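Local coordinates for ABC transporter substrate-binding protein (PDB 6R6K) that probably serves as a periplasmic substrate-binding protein of an ABC transporter, binding ferrous iron with large conformational changes, at residues T55-V60 and S77-I82; L160-K165 and T271-I276; R172-G177 and L218-I223; E226-S231 and L245-G250. All coordinates share one frame; numbering follows the deposited sequence.

Interaction 1 of 4, residues T55-V60 and S77-I82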
loop_
_atom_site.group_PDB
_atom_site.type_symbol
_atom_site.label_atom_id
_atom_site.label_comp_id
_atom_site.label_asym_id
_atom_site.label_seq_id
_atom_site.Cartn_x
_atom_site.Cartn_y
_atom_site.Cartn_z
ATOM N N THR A 55 -22.191 -4.347 -14.327
ATOM C CA THR A 55 -22.490 -5.674 -13.764
ATOM C C THR A 55 -22.265 -5.716 -12.244
ATOM O O THR A 55 -22.567 -6.727 -11.614
ATOM C CB THR A 55 -21.663 -6.775 -14.459
ATOM O OG1 THR A 55 -20.309 -6.726 -13.998
ATOM C CG2 THR A 55 -21.724 -6.701 -15.967
ATOM N N LEU A 56 -21.737 -4.626 -11.657
ATOM C CA LEU A 56 -21.421 -4.563 -10.221
ATOM C C LEU A 56 -22.526 -3.980 -9.353
ATOM O O LEU A 56 -23.371 -3.242 -9.850
ATOM C CB LEU A 56 -20.087 -3.804 -9.981
ATOM C CG LEU A 56 -18.885 -4.282 -10.781
ATOM C CD1 LEU A 56 -17.705 -3.398 -10.540
ATOM C CD2 LEU A 56 -18.565 -5.738 -10.488
ATOM N N ASP A 57 -22.505 -4.292 -8.043
ATOM C CA ASP A 57 -23.486 -3.797 -7.059
ATOM C C ASP A 57 -22.895 -2.728 -6.124
ATOM O O ASP A 57 -23.637 -1.920 -5.575
ATOM C CB ASP A 57 -24.102 -4.963 -6.245
ATOM C CG ASP A 57 -24.756 -6.041 -7.097
ATOM O OD1 ASP A 57 -25.632 -5.694 -7.935
ATOM O OD2 ASP A 57 -24.398 -7.228 -6.930
ATOM N N VAL A 58 -21.568 -2.734 -5.962
ATOM C CA VAL A 58 -20.780 -1.814 -5.146
ATOM C C VAL A 58 -19.318 -1.806 -5.633
ATOM O O VAL A 58 -18.852 -2.795 -6.207
ATOM C CB VAL A 58 -20.901 -2.159 -3.616
ATOM C CG1 VAL A 58 -20.413 -3.568 -3.295
ATOM C CG2 VAL A 58 -20.193 -1.125 -2.734
ATOM N N VAL A 59 -18.595 -0.705 -5.372
ATOM C CA VAL A 59 -17.169 -0.575 -5.666
ATOM C C VAL A 59 -16.475 -0.151 -4.368
ATOM O O VAL A 59 -16.862 0.855 -3.792
ATOM C CB VAL A 59 -16.860 0.395 -6.850
ATOM C CG1 VAL A 59 -15.350 0.595 -7.053
ATOM C CG2 VAL A 59 -17.510 -0.083 -8.156
ATOM N N VAL A 60 -15.459 -0.926 -3.901
ATOM C CA VAL A 60 -14.655 -0.546 -2.733
ATOM C C VAL A 60 -13.527 0.398 -3.222
ATOM O O VAL A 60 -12.827 0.099 -4.187
ATOM C CB VAL A 60 -14.108 -1.750 -1.936
ATOM C CG1 VAL A 60 -13.147 -1.299 -0.857
ATOM C CG2 VAL A 60 -15.242 -2.586 -1.355
ATOM N N SER A 77 -19.533 4.974 -16.798
ATOM C CA SER A 77 -20.300 3.730 -16.857
ATOM C C SER A 77 -21.806 3.902 -16.987
ATOM O O SER A 77 -22.331 5.010 -17.084
ATOM C CB SER A 77 -19.966 2.852 -15.659
ATOM O OG SER A 77 -20.583 3.312 -14.466
ATOM N N GLU A 78 -22.501 2.774 -16.984
ATOM C CA GLU A 78 -23.941 2.683 -17.035
ATOM C C GLU A 78 -24.570 2.774 -15.642
ATOM O O GLU A 78 -25.776 2.957 -15.528
ATOM C CB GLU A 78 -24.359 1.436 -17.818
ATOM C CG GLU A 78 -24.054 1.558 -19.315
ATOM C CD GLU A 78 -24.614 2.790 -20.016
ATOM O OE1 GLU A 78 -25.855 2.971 -20.005
ATOM O OE2 GLU A 78 -23.811 3.581 -20.566
ATOM N N LYS A 79 -23.742 2.704 -14.583
ATOM C CA LYS A 79 -24.154 2.872 -13.180
ATOM C C LYS A 79 -23.297 3.989 -12.524
ATOM O O LYS A 79 -22.532 3.669 -11.610
ATOM C CB LYS A 79 -23.975 1.550 -12.381
ATOM C CG LYS A 79 -25.084 0.532 -12.564
ATOM C CD LYS A 79 -24.907 -0.625 -11.607
ATOM C CE LYS A 79 -25.853 -1.741 -11.952
ATOM N NZ LYS A 79 -25.780 -2.872 -11.004
ATOM N N PRO A 80 -23.386 5.290 -12.927
ATOM C CA PRO A 80 -22.536 6.300 -12.270
ATOM C C PRO A 80 -22.856 6.540 -10.772
ATOM O O PRO A 80 -22.006 6.980 -10.018
ATOM C CB PRO A 80 -22.705 7.544 -13.153
ATOM C CG PRO A 80 -23.998 7.355 -13.819
ATOM C CD PRO A 80 -24.200 5.900 -14.007
ATOM N N GLY A 81 -24.041 6.199 -10.350
ATOM C CA GLY A 81 -24.488 6.347 -8.971
ATOM C C GLY A 81 -24.437 5.049 -8.182
ATOM O O GLY A 81 -25.109 4.939 -7.163
ATOM N N ILE A 82 -23.616 4.067 -8.633
ATOM C CA ILE A 82 -23.368 2.783 -7.983
ATOM C C ILE A 82 -22.895 3.014 -6.550
ATOM O O ILE A 82 -22.076 3.912 -6.339
ATOM C CB ILE A 82 -22.330 1.911 -8.789
ATOM C CG1 ILE A 82 -22.318 0.425 -8.339
ATOM C CG2 ILE A 82 -20.916 2.489 -8.805
ATOM C CD1 ILE A 82 -21.418 -0.493 -9.181
HETATM O O HOH W 1 -25.893 -5.776 -11.143
#
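Lys79 NZ donates a 2.7 Å hydrogen bond to the backbone oxygen Leu56 O. With CG anti to its own carbonyl carbon, beside the backbone N, and the chain extended from there on, the lysine carries its ammonium group across to this carbonyl. The amine meets Leu56 O at a C=O...N angle of 151°, tilted 29° from the carbonyl plane. A water 2.9 Å from Lys79 NZ accepts from it and donates to Asp57 OD1, bridging two charges whose atoms Asp57 OD1 and Lys79 NZ are still 4.2 Å apart; the other carboxylate oxygen, Asp57 OD2, is taken by the backbone N of Arg8. Beside these polar groups Ile82 extends fully, CG1 trans to the backbone N (chi1 -165°), and brings CD1 to within 3.7 Å of Leu56 CB. The same methyl, Ile82 CD1, lies 4.1 Å from Val59 CG2, the two side chains crossing at about a right angle. Ser77 OG accepts from Lys79 N, forming an ST turn. Direct bond, bridging water and nearby carboxylate together probably favour a charged Lys79, while the Ile82 methyl adds an apolar contact next to the polar one.

Interaction 2 of 4, residues L160-K165 and T271-I276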
loop_
_atom_site.group_PDB
_atom_site.type_symbol
_atom_site.label_atom_id
_atom_site.label_comp_id
_atom_site.label_asym_id
_atom_site.label_seq_id
_atom_site.Cartn_x
_atom_site.Cartn_y
_atom_site.Cartn_z
ATOM N N LEU A 160 6.699 -6.440 15.861
ATOM C CA LEU A 160 6.927 -5.546 16.993
ATOM C C LEU A 160 7.766 -6.233 18.073
ATOM O O LEU A 160 8.669 -5.605 18.633
ATOM C CB LEU A 160 5.611 -4.991 17.565
ATOM C CG LEU A 160 4.945 -3.855 16.799
ATOM C CD1 LEU A 160 3.609 -3.537 17.387
ATOM C CD2 LEU A 160 5.795 -2.597 16.790
ATOM N N ALA A 161 7.540 -7.547 18.284
ATOM C CA ALA A 161 8.306 -8.366 19.231
ATOM C C ALA A 161 9.774 -8.525 18.795
ATOM O O ALA A 161 10.666 -8.508 19.639
ATOM C CB ALA A 161 7.654 -9.731 19.395
ATOM N N ARG A 162 10.022 -8.666 17.493
ATOM C CA ARG A 162 11.363 -8.837 16.920
ATOM C C ARG A 162 12.186 -7.528 16.950
ATOM O O ARG A 162 13.410 -7.570 17.069
ATOM C CB ARG A 162 11.266 -9.410 15.504
ATOM C CG ARG A 162 10.900 -10.895 15.472
ATOM C CD ARG A 162 10.383 -11.329 14.113
ATOM N NE ARG A 162 11.450 -11.338 13.112
ATOM C CZ ARG A 162 11.258 -11.321 11.797
ATOM N NH1 ARG A 162 12.296 -11.322 10.969
ATOM N NH2 ARG A 162 10.025 -11.293 11.298
ATOM N N LEU A 163 11.499 -6.378 16.854
ATOM C CA LEU A 163 12.089 -5.043 16.932
ATOM C C LEU A 163 12.324 -4.633 18.399
ATOM O O LEU A 163 13.175 -3.785 18.665
ATOM C CB LEU A 163 11.220 -4.004 16.186
ATOM C CG LEU A 163 11.097 -4.193 14.660
ATOM C CD1 LEU A 163 10.057 -3.256 14.050
ATOM C CD2 LEU A 163 12.442 -4.023 13.966
ATOM N N ASN A 164 11.606 -5.262 19.349
ATOM C CA ASN A 164 11.746 -5.009 20.790
ATOM C C ASN A 164 13.143 -5.387 21.266
ATOM O O ASN A 164 13.635 -4.796 22.224
ATOM C CB ASN A 164 10.716 -5.805 21.586
ATOM C CG ASN A 164 9.376 -5.144 21.844
ATOM O OD1 ASN A 164 8.930 -4.185 21.181
ATOM N ND2 ASN A 164 8.663 -5.687 22.819
ATOM N N LYS A 165 13.776 -6.363 20.596
ATOM C CA LYS A 165 15.127 -6.853 20.884
ATOM C C LYS A 165 16.220 -5.799 20.568
ATOM O O LYS A 165 17.279 -5.790 21.207
ATOM C CB LYS A 165 15.403 -8.129 20.055
ATOM C CG LYS A 165 14.496 -9.322 20.375
ATOM C CD LYS A 165 14.375 -10.272 19.180
ATOM C CE LYS A 165 14.629 -11.715 19.547
ATOM N NZ LYS A 165 16.083 -12.033 19.596
ATOM N N THR A 271 11.890 -7.650 6.071
ATOM C CA THR A 271 12.937 -6.749 5.562
ATOM C C THR A 271 13.222 -5.644 6.571
ATOM O O THR A 271 14.382 -5.413 6.866
ATOM C CB THR A 271 12.597 -6.209 4.172
ATOM O OG1 THR A 271 12.251 -7.304 3.332
ATOM C CG2 THR A 271 13.760 -5.430 3.539
ATOM N N VAL A 272 12.170 -4.984 7.114
ATOM C CA VAL A 272 12.305 -3.918 8.116
ATOM C C VAL A 272 13.055 -4.455 9.355
ATOM O O VAL A 272 13.999 -3.812 9.811
ATOM C CB VAL A 272 10.932 -3.270 8.458
ATOM C CG1 VAL A 272 11.026 -2.367 9.691
ATOM C CG2 VAL A 272 10.387 -2.488 7.262
ATOM N N VAL A 273 12.656 -5.646 9.859
ATOM C CA VAL A 273 13.278 -6.292 11.008
ATOM C C VAL A 273 14.759 -6.607 10.704
ATOM O O VAL A 273 15.630 -6.194 11.482
ATOM C CB VAL A 273 12.462 -7.506 11.510
ATOM C CG1 VAL A 273 13.244 -8.331 12.521
ATOM C CG2 VAL A 273 11.129 -7.054 12.107
ATOM N N ARG A 274 15.039 -7.270 9.546
ATOM C CA ARG A 274 16.384 -7.599 9.069
ATOM C C ARG A 274 17.258 -6.330 8.942
ATOM O O ARG A 274 18.421 -6.355 9.349
ATOM C CB ARG A 274 16.301 -8.349 7.722
ATOM C CG ARG A 274 17.636 -8.647 7.022
ATOM C CD ARG A 274 17.516 -9.623 5.862
ATOM N NE ARG A 274 16.518 -9.220 4.861
ATOM C CZ ARG A 274 16.790 -8.543 3.746
ATOM N NH1 ARG A 274 15.819 -8.245 2.890
ATOM N NH2 ARG A 274 18.034 -8.170 3.474
ATOM N N ALA A 275 16.698 -5.227 8.391
ATOM C CA ALA A 275 17.398 -3.952 8.217
ATOM C C ALA A 275 17.896 -3.402 9.560
ATOM O O ALA A 275 19.086 -3.104 9.688
ATOM C CB ALA A 275 16.490 -2.941 7.533
ATOM N N ILE A 276 16.995 -3.336 10.575
ATOM C CA ILE A 276 17.277 -2.826 11.924
ATOM C C ILE A 276 18.209 -3.762 12.709
ATOM O O ILE A 276 19.107 -3.265 13.391
ATOM C CB ILE A 276 15.960 -2.493 12.671
ATOM C CG1 ILE A 276 15.205 -1.358 11.946
ATOM C CG2 ILE A 276 16.213 -2.104 14.125
ATOM C CD1 ILE A 276 13.728 -1.326 12.222
#
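Arg162 NH2 forms a salt bridge with Asp270 OD1, just before the segment 271-276, while one face of the same guanidinium lies over Val273. A longer, weak ion pair links NH2 to Asp158 in its own helix. With NH2 so engaged, Val273 CG1 comes 3.5 Å from Arg162 NH1, and Val273 CB sits 3.8 Å above the guanidinium plane, offset toward its rim. A bend at chi3 (70°) folds the arginine back over the valine, and the two side chains cross at about a right angle; Arg162 CB also touches Val273 CG1. The two valine methyls divide the work: CG1 meets the arginine, while Val273 CG2 packs 3.8 Å from Leu163 CD2. That leucine methyl, Leu163 CD2, also presses on Ile276 CD1 at 3.5 Å, tighter than ordinary carbon contact, with the side chains again nearly perpendicular. Leu163 does not aim its CB straight across; chi1 of -65° and an extended chi2 carry its end to the other helix, where CD2 touches both Val273 and Ile276. Phe171 lies against Leu163 too, and Leu189 covers Val272 and Ile276. The short axes run 9.8 Å apart and only 1° from parallel. This is side-by-side packing of the long helix 138-164 on the C-terminal helix 260-278, consistent with the ZnuA-like metal-binding proteins, in which a long helix joins the two lobes.

Interaction 3 of 4, residues R172-G177 and L218-I223. Unlike the reference sequence in segment 172-177: Gly177 (reference His).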
loop_
_atom_site.group_PDB
_atom_site.type_symbol
_atom_site.label_atom_id
_atom_site.label_comp_id
_atom_site.label_asym_id
_atom_site.label_seq_id
_atom_site.Cartn_x
_atom_site.Cartn_y
_atom_site.Cartn_z
ATOM N N ARG A 172 16.646 4.984 14.010
ATOM C CA ARG A 172 16.878 6.208 13.241
ATOM C C ARG A 172 17.244 5.756 11.802
ATOM O O ARG A 172 18.308 5.166 11.576
ATOM C CB ARG A 172 17.996 7.081 13.854
ATOM C CG ARG A 172 17.656 7.734 15.203
ATOM C CD ARG A 172 18.754 8.685 15.694
ATOM N NE ARG A 172 18.788 9.949 14.941
ATOM C CZ ARG A 172 19.675 10.250 13.989
ATOM N NH1 ARG A 172 20.641 9.394 13.673
ATOM N NH2 ARG A 172 19.601 11.412 13.349
ATOM N N VAL A 173 16.303 5.943 10.864
ATOM C CA VAL A 173 16.439 5.577 9.453
ATOM C C VAL A 173 16.171 6.806 8.583
ATOM O O VAL A 173 15.837 7.862 9.110
ATOM C CB VAL A 173 15.540 4.363 9.030
ATOM C CG1 VAL A 173 15.907 3.092 9.786
ATOM C CG2 VAL A 173 14.034 4.673 9.136
ATOM N N ALA A 174 16.287 6.660 7.263
ATOM C CA ALA A 174 15.971 7.702 6.293
ATOM C C ALA A 174 15.245 7.018 5.129
ATOM O O ALA A 174 15.222 5.776 5.062
ATOM C CB ALA A 174 17.250 8.394 5.811
ATOM N N THR A 175 14.602 7.813 4.252
ATOM C CA THR A 175 13.893 7.256 3.097
ATOM C C THR A 175 14.163 7.998 1.796
ATOM O O THR A 175 14.511 9.176 1.805
ATOM C CB THR A 175 12.355 7.208 3.310
ATOM O OG1 THR A 175 11.801 8.521 3.175
ATOM C CG2 THR A 175 11.937 6.552 4.605
ATOM N N ILE A 176 13.915 7.312 0.679
ATOM C CA ILE A 176 13.894 7.904 -0.650
ATOM C C ILE A 176 12.403 7.801 -0.938
ATOM O O ILE A 176 11.871 6.692 -1.048
ATOM C CB ILE A 176 14.823 7.202 -1.701
ATOM C CG1 ILE A 176 16.312 7.366 -1.299
ATOM C CG2 ILE A 176 14.594 7.789 -3.096
ATOM C CD1 ILE A 176 17.364 6.583 -2.139
ATOM N N GLY A 177 11.723 8.935 -0.870
ATOM C CA GLY A 177 10.281 9.015 -1.034
ATOM C C GLY A 177 9.495 8.642 0.221
ATOM O O GLY A 177 10.053 8.144 1.197
ATOM N N LEU A 218 23.975 12.154 5.491
ATOM C CA LEU A 218 23.105 11.626 6.555
ATOM C C LEU A 218 23.888 10.857 7.632
ATOM O O LEU A 218 24.982 10.355 7.349
ATOM C CB LEU A 218 21.949 10.764 5.967
ATOM C CG LEU A 218 20.998 11.469 4.991
ATOM C CD1 LEU A 218 20.044 10.505 4.362
ATOM C CD2 LEU A 218 20.215 12.564 5.661
ATOM N N ASP A 219 23.320 10.772 8.863
ATOM C CA ASP A 219 23.948 10.096 10.005
ATOM C C ASP A 219 23.391 8.678 10.281
ATOM O O ASP A 219 23.781 8.032 11.257
ATOM C CB ASP A 219 23.887 10.982 11.275
ATOM C CG ASP A 219 22.527 11.579 11.633
ATOM O OD1 ASP A 219 21.483 11.011 11.202
ATOM O OD2 ASP A 219 22.502 12.604 12.355
ATOM N N VAL A 220 22.507 8.203 9.409
ATOM C CA VAL A 220 21.857 6.885 9.481
ATOM C C VAL A 220 22.528 5.879 8.528
ATOM O O VAL A 220 23.192 6.298 7.575
ATOM C CB VAL A 220 20.332 7.007 9.233
ATOM C CG1 VAL A 220 19.705 7.955 10.243
ATOM C CG2 VAL A 220 20.042 7.478 7.810
ATOM N N LYS A 221 22.381 4.568 8.796
ATOM C CA LYS A 221 22.997 3.534 7.951
ATOM C C LYS A 221 21.959 2.778 7.127
ATOM O O LYS A 221 22.318 2.149 6.138
ATOM C CB LYS A 221 23.862 2.550 8.771
ATOM C CG LYS A 221 25.059 3.168 9.503
ATOM C CD LYS A 221 26.283 3.426 8.617
ATOM C CE LYS A 221 27.405 4.050 9.418
ATOM N NZ LYS A 221 28.679 4.091 8.653
ATOM N N VAL A 222 20.679 2.827 7.535
ATOM C CA VAL A 222 19.578 2.138 6.844
ATOM C C VAL A 222 18.691 3.132 6.107
ATOM O O VAL A 222 18.297 4.150 6.676
ATOM C CB VAL A 222 18.783 1.199 7.804
ATOM C CG1 VAL A 222 17.465 0.716 7.192
ATOM C CG2 VAL A 222 19.645 0.013 8.223
ATOM N N ILE A 223 18.389 2.836 4.836
ATOM C CA ILE A 223 17.527 3.650 3.982
ATOM C C ILE A 223 16.482 2.784 3.317
ATOM O O ILE A 223 16.820 1.771 2.710
ATOM C CB ILE A 223 18.356 4.542 2.983
ATOM C CG1 ILE A 223 18.791 5.855 3.642
ATOM C CG2 ILE A 223 17.620 4.869 1.692
ATOM C CD1 ILE A 223 20.041 5.810 4.191
#
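Ala174 pairs with Ile223 in a parallel beta bridge, joining strand 172-176 to strand 222-225 inside a four-stranded parallel sheet of an alpha/beta lobe. Ala174 N donates to Val222 O at 3.3 Å, in the carbonyl plane, and Ala174 O receives the CA-H of Ile223. The tight part of the contact surrounds the alanine methyl: Ala174 CB lies 3.6 Å from Val220 CG2 and 3.7 Å from Ile223 CG1, with Leu218 CD1 closing in as well. Val220 splits its branches: CG1, trans to the carbonyl carbon (chi1 -58°), rests on Arg172 O, whereas CG2 turns to the alanine. On the other face of the sheet Val173 and Val222 lie side by side, pointing the same way, their CG1 atoms 3.8 Å apart, and Phe224 and Tyr246 add to this apolar layer. Farther along, Ile176 CG1 only grazes Ile223 CG2 at 4.1 Å.

The contact is polar at its more exposed margin, where Asp219 and Arg172 form a salt bridge, their side chains crossing at about a right angle. A bend at chi3 turns the guanidinium toward the carboxylate; the planes stand 72° apart, and of the three bonds two are weak. The shortest runs from Arg172 NH2 to Asp219 OD1, 2.9 Å long, on the syn side of the oxygen but 33° out of the carboxylate plane.

Interaction 4 of 4, residues E226-S231 and L245-G250. Unlike the reference sequence in segment 245-250: Gly250 (reference His). With EDO (1,2-ethanediol), chain B; EDO (1,2-ethanediol), chain R; EDO (1,2-ethanediol), chain Y.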
loop_
_atom_site.group_PDB
_atom_site.type_symbol
_atom_site.label_atom_id
_atom_site.label_comp_id
_atom_site.label_asym_id
_atom_site.label_seq_id
_atom_site.Cartn_x
_atom_site.Cartn_y
_atom_site.Cartn_z
ATOM N N GLU A 226 11.742 3.913 -2.058
ATOM C CA GLU A 226 10.511 3.854 -2.863
ATOM C C GLU A 226 10.946 3.355 -4.275
ATOM O O GLU A 226 10.223 2.631 -4.954
ATOM C CB GLU A 226 9.961 5.293 -2.924
ATOM C CG GLU A 226 8.712 5.561 -3.722
ATOM C CD GLU A 226 8.282 6.998 -3.551
ATOM O OE1 GLU A 226 8.511 7.796 -4.480
ATOM O OE2 GLU A 226 7.739 7.336 -2.475
ATOM N N ILE A 227 12.141 3.743 -4.683
ATOM C CA ILE A 227 12.705 3.370 -5.960
ATOM C C ILE A 227 13.480 2.079 -5.798
ATOM O O ILE A 227 14.464 2.008 -5.061
ATOM C CB ILE A 227 13.569 4.522 -6.519
ATOM C CG1 ILE A 227 12.709 5.806 -6.733
ATOM C CG2 ILE A 227 14.339 4.053 -7.781
ATOM C CD1 ILE A 227 13.533 7.008 -7.308
ATOM N N ASP A 228 13.046 1.067 -6.520
ATOM C CA ASP A 228 13.668 -0.236 -6.464
ATOM C C ASP A 228 14.790 -0.352 -7.509
ATOM O O ASP A 228 14.584 -0.838 -8.614
ATOM C CB ASP A 228 12.563 -1.287 -6.609
ATOM C CG ASP A 228 13.000 -2.675 -6.293
ATOM O OD1 ASP A 228 14.013 -2.834 -5.556
ATOM O OD2 ASP A 228 12.362 -3.603 -6.789
ATOM N N PHE A 229 15.971 0.141 -7.160
ATOM C CA PHE A 229 17.096 0.163 -8.065
ATOM C C PHE A 229 17.641 -1.210 -8.380
ATOM O O PHE A 229 17.736 -2.042 -7.484
ATOM C CB PHE A 229 18.265 0.986 -7.475
ATOM C CG PHE A 229 18.010 2.436 -7.190
ATOM C CD1 PHE A 229 17.995 3.367 -8.216
ATOM C CD2 PHE A 229 17.862 2.882 -5.887
ATOM C CE1 PHE A 229 17.812 4.722 -7.944
ATOM C CE2 PHE A 229 17.677 4.235 -5.614
ATOM C CZ PHE A 229 17.673 5.150 -6.645
ATOM N N PRO A 230 18.078 -1.417 -9.622
ATOM C CA PRO A 230 18.818 -2.651 -9.972
ATOM C C PRO A 230 20.084 -2.802 -9.101
ATOM O O PRO A 230 20.654 -1.786 -8.677
ATOM C CB PRO A 230 19.215 -2.410 -11.419
ATOM C CG PRO A 230 18.238 -1.402 -11.924
ATOM C CD PRO A 230 18.017 -0.500 -10.773
ATOM N N SER A 231 20.514 -4.055 -8.820
ATOM C CA SER A 231 21.663 -4.365 -7.947
ATOM C C SER A 231 22.933 -3.543 -8.189
ATOM O O SER A 231 23.590 -3.208 -7.204
ATOM C CB SER A 231 22.004 -5.845 -7.972
ATOM O OG SER A 231 22.360 -6.232 -9.286
ATOM N N LEU A 245 20.721 0.188 1.370
ATOM C CA LEU A 245 19.454 0.474 0.721
ATOM C C LEU A 245 18.503 -0.725 0.723
ATOM O O LEU A 245 18.894 -1.817 0.318
ATOM C CB LEU A 245 19.729 1.022 -0.691
ATOM C CG LEU A 245 18.694 2.026 -1.173
ATOM C CD1 LEU A 245 19.341 3.327 -1.532
ATOM C CD2 LEU A 245 17.939 1.481 -2.350
ATOM N N TYR A 246 17.268 -0.528 1.248
ATOM C CA TYR A 246 16.251 -1.559 1.365
ATOM C C TYR A 246 14.981 -1.177 0.632
ATOM O O TYR A 246 14.486 -0.066 0.753
ATOM C CB TYR A 246 15.926 -1.854 2.827
ATOM C CG TYR A 246 17.066 -2.485 3.595
ATOM C CD1 TYR A 246 18.029 -1.697 4.225
ATOM C CD2 TYR A 246 17.192 -3.872 3.688
ATOM C CE1 TYR A 246 19.094 -2.273 4.915
ATOM C CE2 TYR A 246 18.242 -4.456 4.406
ATOM C CZ TYR A 246 19.183 -3.651 5.022
ATOM O OH TYR A 246 20.209 -4.212 5.746
ATOM N N SER A 247 14.449 -2.099 -0.128
ATOM C CA SER A 247 13.226 -1.840 -0.847
ATOM C C SER A 247 12.127 -2.726 -0.302
ATOM O O SER A 247 12.387 -3.850 0.138
ATOM C CB SER A 247 13.427 -2.109 -2.330
ATOM O OG SER A 247 13.365 -0.860 -2.995
ATOM N N LEU A 248 10.890 -2.222 -0.349
ATOM C CA LEU A 248 9.723 -2.977 0.115
ATOM C C LEU A 248 8.708 -3.149 -1.023
ATOM O O LEU A 248 8.755 -2.408 -1.993
ATOM C CB LEU A 248 9.062 -2.308 1.354
ATOM C CG LEU A 248 9.954 -2.109 2.599
ATOM C CD1 LEU A 248 9.233 -1.319 3.685
ATOM C CD2 LEU A 248 10.414 -3.438 3.146
ATOM N N SER A 249 7.780 -4.114 -0.897
ATOM C CA SER A 249 6.731 -4.319 -1.908
ATOM C C SER A 249 5.606 -3.332 -1.654
ATOM O O SER A 249 5.205 -3.120 -0.515
ATOM C CB SER A 249 6.164 -5.728 -1.831
ATOM O OG SER A 249 5.006 -5.825 -2.636
ATOM N N GLY A 250 5.073 -2.783 -2.730
ATOM C CA GLY A 250 3.954 -1.860 -2.667
ATOM C C GLY A 250 2.648 -2.591 -2.868
ATOM O O GLY A 250 1.594 -1.941 -2.911
HETATM C C1 EDO B . 17.645 -2.790 -3.125
HETATM O O1 EDO B . 17.885 -3.225 -1.802
HETATM C C2 EDO B . 16.701 -1.565 -3.177
HETATM O O2 EDO B . 16.843 -0.845 -4.396
HETATM C C1 EDO R . 5.713 -3.172 -6.269
HETATM O O1 EDO R . 6.176 -2.269 -5.263
HETATM C C2 EDO R . 5.453 -4.590 -5.696
HETATM O O2 EDO R . 6.698 -5.196 -5.353
HETATM C C1 EDO Y . 5.488 11.535 -3.687
HETATM O O1 EDO Y . 5.391 12.704 -4.511
HETATM C C2 EDO Y . 6.937 10.942 -3.703
HETATM O O2 EDO Y . 7.151 10.181 -2.522
#
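Phe229 turns the edge of its ring to Leu245, CD2 of the phenylalanine lying 3.8 Å from CD2 of the leucine, close to the ring plane. The two side chains cross at about a right angle. One face of the ring is covered from within its own segment: Ile227 CG2 sits 3.5 Å above the plane of Phe229, over the centre, so the ring meets one aliphatic group face-on and the other edge-on. With chi1 at -61°, CG of Phe229 is anti to the carbonyl carbon and beside its backbone N, which turns the ring edge to Leu245. The preceding residue, Asp228, is the centre of an inverse gamma turn. In Asp228, CG is trans to the backbone N (chi1 -168°), and this brings Asp228 OD1 to 3.3 Å from Ser247 OG. That hydroxyl is engaged with the backbone oxygen of Ser225, so the carboxylate is a neighbour more than a partner.

A 1,2-ethanediol, probably from the crystallisation liquor, lies between the segments. Its O1 donates to Leu245 O at 2.7 Å, while O2 accepts a weak bond from Phe229 N and donates another weak one to Phe229 O; Leu245 CD2 packs against its O2 and C2. A second diol accepts from Gly250 N through its O1 at 2.8 Å.

The loop 226-231 leads from strand 222-225 into helix 231-241, with Pro230 at the N-cap; Val234 and Ile237 of that helix pack on Phe229, while edge strand 244-247 carries Leu245, and Tyr246 packs against helix 260-278.

Interactions 2, 3 and 4 touch one another; interaction 1 lies on the opposite side of the chain's centre from each, its midpoint about 36 Å from that of interaction 4 and about 43 Å from that of interaction 3. Interactions 3 and 4 share a parallel sheet: Ile223 O lies 2.8 Å from Tyr246 N, and Ile176 O 3.0 Å from Glu226 N, both probable hydrogen bonds. The diol between the segments of interaction 4 binds Leu245, the residue just before this Tyr246. Helix 260-278 of interaction 2 covers the sheet, Ala275 CA lying 3.7 Å from Tyr246 CZ. Interaction 1 belongs to a second sheet with the same 2-1-3-4 strand order, consistent with a two-lobed binding protein.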